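Local coordinates for protein oxidoreductase (Thermotoga maritima, PDB 1ZH8) that probably catalyses an NADP-dependent oxidation or reduction of an alcohol-carbonyl pair, as a Gfo/Idh/MocA-family oxidoreductase with a Rossmann-fold domain that binds the cofactor, at residues P226-G229 against G230-L234; L310-P313 against V314-L317. All blocks are in the same frame, centred on the assembly; numbering follows the deposited sequence.

Contact 1: P226-G229 against G230-L234. With NA (sodium ion), chain C.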
ATOM      1  N   PRO A 226      -2.967  -1.333  23.458  1.00 38.55           N
ATOM      2  CA  PRO A 226      -2.482  -0.814  24.750  1.00 39.40           C
ATOM      3  C   PRO A 226      -1.406  -1.729  25.324  1.00 41.14           C
ATOM      4  O   PRO A 226      -0.786  -1.419  26.348  1.00 40.88           O
ATOM      5  CB  PRO A 226      -3.726  -0.831  25.650  1.00 37.84           C
ATOM      6  CG  PRO A 226      -4.696  -1.795  24.999  1.00 38.59           C
ATOM      7  CD  PRO A 226      -4.326  -1.907  23.534  1.00 38.18           C
ATOM      8  N   LEU A 227      -1.186  -2.858  24.660  1.00 41.25           N
ATOM      9  CA  LEU A 227      -0.237  -3.827  25.141  1.00 40.75           C
ATOM     10  C   LEU A 227       1.163  -3.468  24.676  1.00 40.89           C
ATOM     11  O   LEU A 227       2.144  -3.784  25.338  1.00 40.03           O
ATOM     12  CB  LEU A 227      -0.647  -5.215  24.667  1.00 41.87           C
ATOM     13  CG  LEU A 227       0.271  -6.393  24.989  1.00 49.90           C
ATOM     14  CD1 LEU A 227       0.381  -6.664  26.518  1.00 54.56           C
ATOM     15  CD2 LEU A 227      -0.234  -7.615  24.229  1.00 53.29           C
ATOM     16  N   LEU A 228       1.251  -2.793  23.535  1.00 42.35           N
ATOM     17  CA  LEU A 228       2.548  -2.480  22.936  1.00 42.79           C
ATOM     18  C   LEU A 228       2.859  -1.010  23.142  1.00 43.36           C
ATOM     19  O   LEU A 228       2.086  -0.142  22.720  1.00 42.65           O
ATOM     20  CB  LEU A 228       2.581  -2.834  21.448  1.00 40.61           C
ATOM     21  CG  LEU A 228       2.020  -4.182  20.984  1.00 44.35           C
ATOM     22  CD1 LEU A 228       2.202  -4.341  19.486  1.00 46.38           C
ATOM     23  CD2 LEU A 228       2.669  -5.329  21.696  1.00 44.79           C
ATOM     24  N   GLY A 229       3.985  -0.738  23.800  1.00 43.57           N
ATOM     25  CA  GLY A 229       4.342   0.621  24.152  1.00 43.04           C
ATOM     26  C   GLY A 229       4.612   1.411  22.895  1.00 42.83           C
ATOM     27  O   GLY A 229       5.425   0.988  22.058  1.00 40.90           O
ATOM     28  N   GLY A 230       3.917   2.545  22.763  1.00 41.93           N
ATOM     29  CA  GLY A 230       4.117   3.452  21.640  1.00 42.98           C
ATOM     30  C   GLY A 230       3.286   3.023  20.446  1.00 44.58           C
ATOM     31  O   GLY A 230       2.291   2.283  20.590  1.00 47.29           O
HETATM   32  N   MSE A 231       3.662   3.493  19.258  0.50 43.66           N
HETATM   33  CA  MSE A 231       2.908   3.172  18.035  0.50 42.40           C
HETATM   34  C   MSE A 231       3.199   1.721  17.622  0.50 40.96           C
HETATM   35  O   MSE A 231       4.223   1.148  18.011  0.50 41.82           O
HETATM   36  CB  MSE A 231       3.218   4.165  16.903  0.50 41.79           C
HETATM   37  CG  MSE A 231       2.952   5.647  17.230  0.50 43.39           C
HETATM   38 SE   MSE A 231       1.135   6.341  16.868  0.50 60.88          SE
HETATM   39  CE  MSE A 231       1.403   8.213  17.425  0.50 53.53           C
ATOM     40  N   ASP A 232       2.284   1.117  16.872  1.00 39.06           N
ATOM     41  CA  ASP A 232       2.386  -0.299  16.543  1.00 36.24           C
ATOM     42  C   ASP A 232       1.781  -0.637  15.183  1.00 33.69           C
ATOM     43  O   ASP A 232       1.779  -1.788  14.773  1.00 32.69           O
ATOM     44  CB  ASP A 232       1.746  -1.133  17.662  1.00 35.86           C
ATOM     45  CG  ASP A 232       0.329  -0.688  17.989  1.00 35.52           C
ATOM     46  OD1 ASP A 232      -0.492  -0.537  17.065  1.00 43.54           O
ATOM     47  OD2 ASP A 232       0.019  -0.506  19.179  1.00 41.97           O
ATOM     48  N   PHE A 233       1.270   0.379  14.501  1.00 31.60           N
ATOM     49  CA  PHE A 233       0.752   0.226  13.158  1.00 32.30           C
ATOM     50  C   PHE A 233       1.319   1.307  12.252  1.00 33.34           C
ATOM     51  O   PHE A 233       1.426   2.462  12.637  1.00 35.33           O
ATOM     52  CB  PHE A 233      -0.773   0.256  13.150  1.00 29.69           C
ATOM     53  CG  PHE A 233      -1.366   0.183  11.769  1.00 34.79           C
ATOM     54  CD1 PHE A 233      -1.583   1.344  11.024  1.00 36.51           C
ATOM     55  CD2 PHE A 233      -1.682  -1.034  11.202  1.00 30.49           C
ATOM     56  CE1 PHE A 233      -2.113   1.288   9.755  1.00 35.75           C
ATOM     57  CE2 PHE A 233      -2.215  -1.098   9.917  1.00 37.08           C
ATOM     58  CZ  PHE A 233      -2.431   0.065   9.194  1.00 38.51           C
ATOM     59  N   LEU A 234       1.697   0.933  11.040  1.00 33.36           N
ATOM     60  CA  LEU A 234       2.245   1.902  10.107  1.00 32.03           C
ATOM     61  C   LEU A 234       1.831   1.509   8.692  1.00 31.73           C
ATOM     62  O   LEU A 234       1.920   0.340   8.331  1.00 32.51           O
ATOM     63  CB  LEU A 234       3.761   1.944  10.239  1.00 31.57           C
ATOM     64  CG  LEU A 234       4.478   2.827   9.222  1.00 35.79           C
ATOM     65  CD1 LEU A 234       4.067   4.262   9.520  1.00 44.82           C
ATOM     66  CD2 LEU A 234       5.979   2.681   9.293  1.00 29.88           C
TER
HETATM   67 NA    NA C 329       0.694   0.691  21.351  1.00 40.19          NA
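Leu228 and Gly230 turn their backbone carbonyls onto one sodium ion, and Asp232 adds its carboxylate. Leu228 O makes the shortest of the three metal bonds, 2.1 Å to sodium. Gly230 O lies 2.4 Å from the ion. Asp232 OD2 binds it at 2.6 Å. Asp223 OD1 and Ser225 O, from just upstream in the same loop, supply the other two ligands. Because both point at the ion, the carbonyl oxygens Leu228 O and Gly230 O lie 3.2 Å apart, a spacing that the shared cation makes tolerable. Gly230 has a positive phi of 85°, and a side chain there would run into the carbonyl oxygen of Gly229.

The aspartate is held through both oxygens. With chi1 at 53°, its CG sits between the backbone N and the carbonyl carbon; OD2 goes to the metal while OD1 accepts a hydrogen bond from Leu224 N, which limits rotation of the carboxylate.

Apolar packing is slight: Leu228 CD1 rests 3.7 Å from Asp232 CB, the two side chains crossing at about a right angle. Where the strand begins, a classic beta bulge sets Asp232 and Phe233 together opposite Lys222 of strand 214-222.

Carbonyl oxygens and carboxylates are hard oxygen ligands suited to sodium, and the two carboxylates, Asp223 and Asp232, probably more than balance its single positive charge; the ion ties the loop back on itself beside the bulge.

Contact 2: L310-P313 against V314-L317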
ATOM      1  N   LEU A 310      28.328  -3.431   5.622  1.00 41.45           N
ATOM      2  CA  LEU A 310      27.086  -4.001   6.079  1.00 39.87           C
ATOM      3  C   LEU A 310      26.819  -3.734   7.540  1.00 40.51           C
ATOM      4  O   LEU A 310      25.672  -3.760   7.951  1.00 43.52           O
ATOM      5  CB  LEU A 310      27.079  -5.501   5.822  1.00 40.74           C
ATOM      6  CG  LEU A 310      27.395  -5.999   4.403  1.00 41.01           C
ATOM      7  CD1 LEU A 310      27.169  -7.508   4.285  1.00 36.92           C
ATOM      8  CD2 LEU A 310      26.576  -5.252   3.357  1.00 36.81           C
ATOM      9  N   GLY A 311      27.865  -3.494   8.330  1.00 39.74           N
ATOM     10  CA  GLY A 311      27.710  -3.095   9.727  1.00 37.33           C
ATOM     11  C   GLY A 311      27.864  -1.603   9.900  1.00 37.99           C
ATOM     12  O   GLY A 311      27.777  -1.088  11.001  1.00 39.21           O
ATOM     13  N   SER A 312      28.131  -0.914   8.800  1.00 39.04           N
ATOM     14  CA  SER A 312      28.256   0.550   8.759  1.00 39.95           C
ATOM     15  C   SER A 312      27.221   1.355   9.566  1.00 38.73           C
ATOM     16  O   SER A 312      26.007   1.247   9.340  1.00 38.40           O
ATOM     17  CB  SER A 312      28.182   0.987   7.300  1.00 39.91           C
ATOM     18  OG  SER A 312      27.691   2.302   7.202  1.00 45.16           O
ATOM     19  N   PRO A 313      27.692   2.166  10.515  1.00 39.20           N
ATOM     20  CA  PRO A 313      26.787   3.078  11.236  1.00 38.96           C
ATOM     21  C   PRO A 313      25.918   3.956  10.312  1.00 38.49           C
ATOM     22  O   PRO A 313      24.745   4.177  10.614  1.00 39.30           O
ATOM     23  CB  PRO A 313      27.755   3.938  12.076  1.00 38.84           C
ATOM     24  CG  PRO A 313      28.901   3.027  12.339  1.00 36.37           C
ATOM     25  CD  PRO A 313      29.072   2.244  11.037  1.00 40.49           C
ATOM     26  N   VAL A 314      26.494   4.444   9.210  1.00 37.25           N
ATOM     27  CA  VAL A 314      25.797   5.271   8.226  1.00 35.23           C
ATOM     28  C   VAL A 314      24.596   4.524   7.648  1.00 37.06           C
ATOM     29  O   VAL A 314      23.510   5.091   7.491  1.00 37.15           O
ATOM     30  CB  VAL A 314      26.789   5.735   7.097  1.00 37.92           C
ATOM     31  CG1 VAL A 314      26.082   6.456   5.950  1.00 33.14           C
ATOM     32  CG2 VAL A 314      27.859   6.660   7.676  1.00 35.79           C
ATOM     33  N   GLN A 315      24.779   3.236   7.359  1.00 37.60           N
ATOM     34  CA  GLN A 315      23.685   2.389   6.841  1.00 37.03           C
ATOM     35  C   GLN A 315      22.545   2.294   7.843  1.00 36.65           C
ATOM     36  O   GLN A 315      21.363   2.358   7.473  1.00 35.49           O
ATOM     37  CB  GLN A 315      24.185   0.976   6.505  1.00 38.35           C
ATOM     38  CG  GLN A 315      25.072   0.872   5.256  1.00 38.30           C
ATOM     39  CD  GLN A 315      24.304   1.234   4.008  1.00 50.18           C
ATOM     40  OE1 GLN A 315      23.234   0.677   3.746  1.00 45.55           O
ATOM     41  NE2 GLN A 315      24.817   2.213   3.249  1.00 52.59           N
ATOM     42  N   ALA A 316      22.904   2.152   9.117  1.00 35.38           N
ATOM     43  CA  ALA A 316      21.901   1.934  10.152  1.00 35.23           C
ATOM     44  C   ALA A 316      21.162   3.235  10.371  1.00 36.97           C
ATOM     45  O   ALA A 316      19.957   3.246  10.642  1.00 37.30           O
ATOM     46  CB  ALA A 316      22.544   1.471  11.438  1.00 34.34           C
ATOM     47  N   LEU A 317      21.887   4.342  10.227  1.00 37.55           N
ATOM     48  CA  LEU A 317      21.279   5.637  10.413  1.00 37.24           C
ATOM     49  C   LEU A 317      20.226   5.840   9.318  1.00 37.36           C
ATOM     50  O   LEU A 317      19.119   6.304   9.589  1.00 38.05           O
ATOM     51  CB  LEU A 317      22.333   6.742  10.429  1.00 33.94           C
ATOM     52  CG  LEU A 317      21.757   8.109  10.825  1.00 35.15           C
ATOM     53  CD1 LEU A 317      21.313   8.101  12.257  1.00 27.07           C
ATOM     54  CD2 LEU A 317      22.749   9.256  10.575  1.00 29.89           C
TER
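An N-cap opens helix 313-329: Ser312 stands right before the first turn, and its hydroxyl oxygen takes up a backbone N-H at the helix start. Gln315 N donates to Ser312 OG over 3.1 Å, nearly straight at 161°. The hydroxyl is carried there by a chi1 of 153°, which swings OG to the far side of CB from the serine's own N and over the start of the helix.

Two main-chain bonds continue the turn. Ala316 N donates to Ser312 O at 3.2 Å, and Leu317 N reaches Pro313 O at 2.9 Å. Pro313, with no N-H to give, fits the first helical position, where no such donor is needed.

Gln315 lays its CB and CG beside the cap, CG 3.7 Å from Ser312 CB, before the bend at chi2 takes the amide away, where OE1 accepts from Arg208 NH2. On another side of OG, Val314 CB approaches to 3.6 Å. An alanine in place of Ser312 would remove OG, is likely to leave Gln315 N without its capping acceptor, and could fray the first turn.

Around this start, Val314 and Leu317 meet Val126 of helix 119-131, while Pro313 and Ala316 pack on Val136 and Ile138, respectively, of strand 136-139, the edge strand of the parallel Rossmann sheet within this chain.

Contact 1 comes first along the chain and closes before contact 2 opens. Their centres are 26 Å apart, with nearest atoms about 14 Å from each other, so they do not touch. Residues 226-234 span most of the loop after strand 214-222 and run into the start of strand 233-240, its antiparallel neighbour in the large mixed sheet of the C-terminal domain. Residues 310-317 instead lead from a loop into helix 313-329, which begins against the nucleotide-binding domain. The NADP is about 13 Å from the Leu228 side chain and about 11 Å from that of Ala316, so both contacts are local structural elements, a metal-bound loop and a helix start, set back from the cofactor.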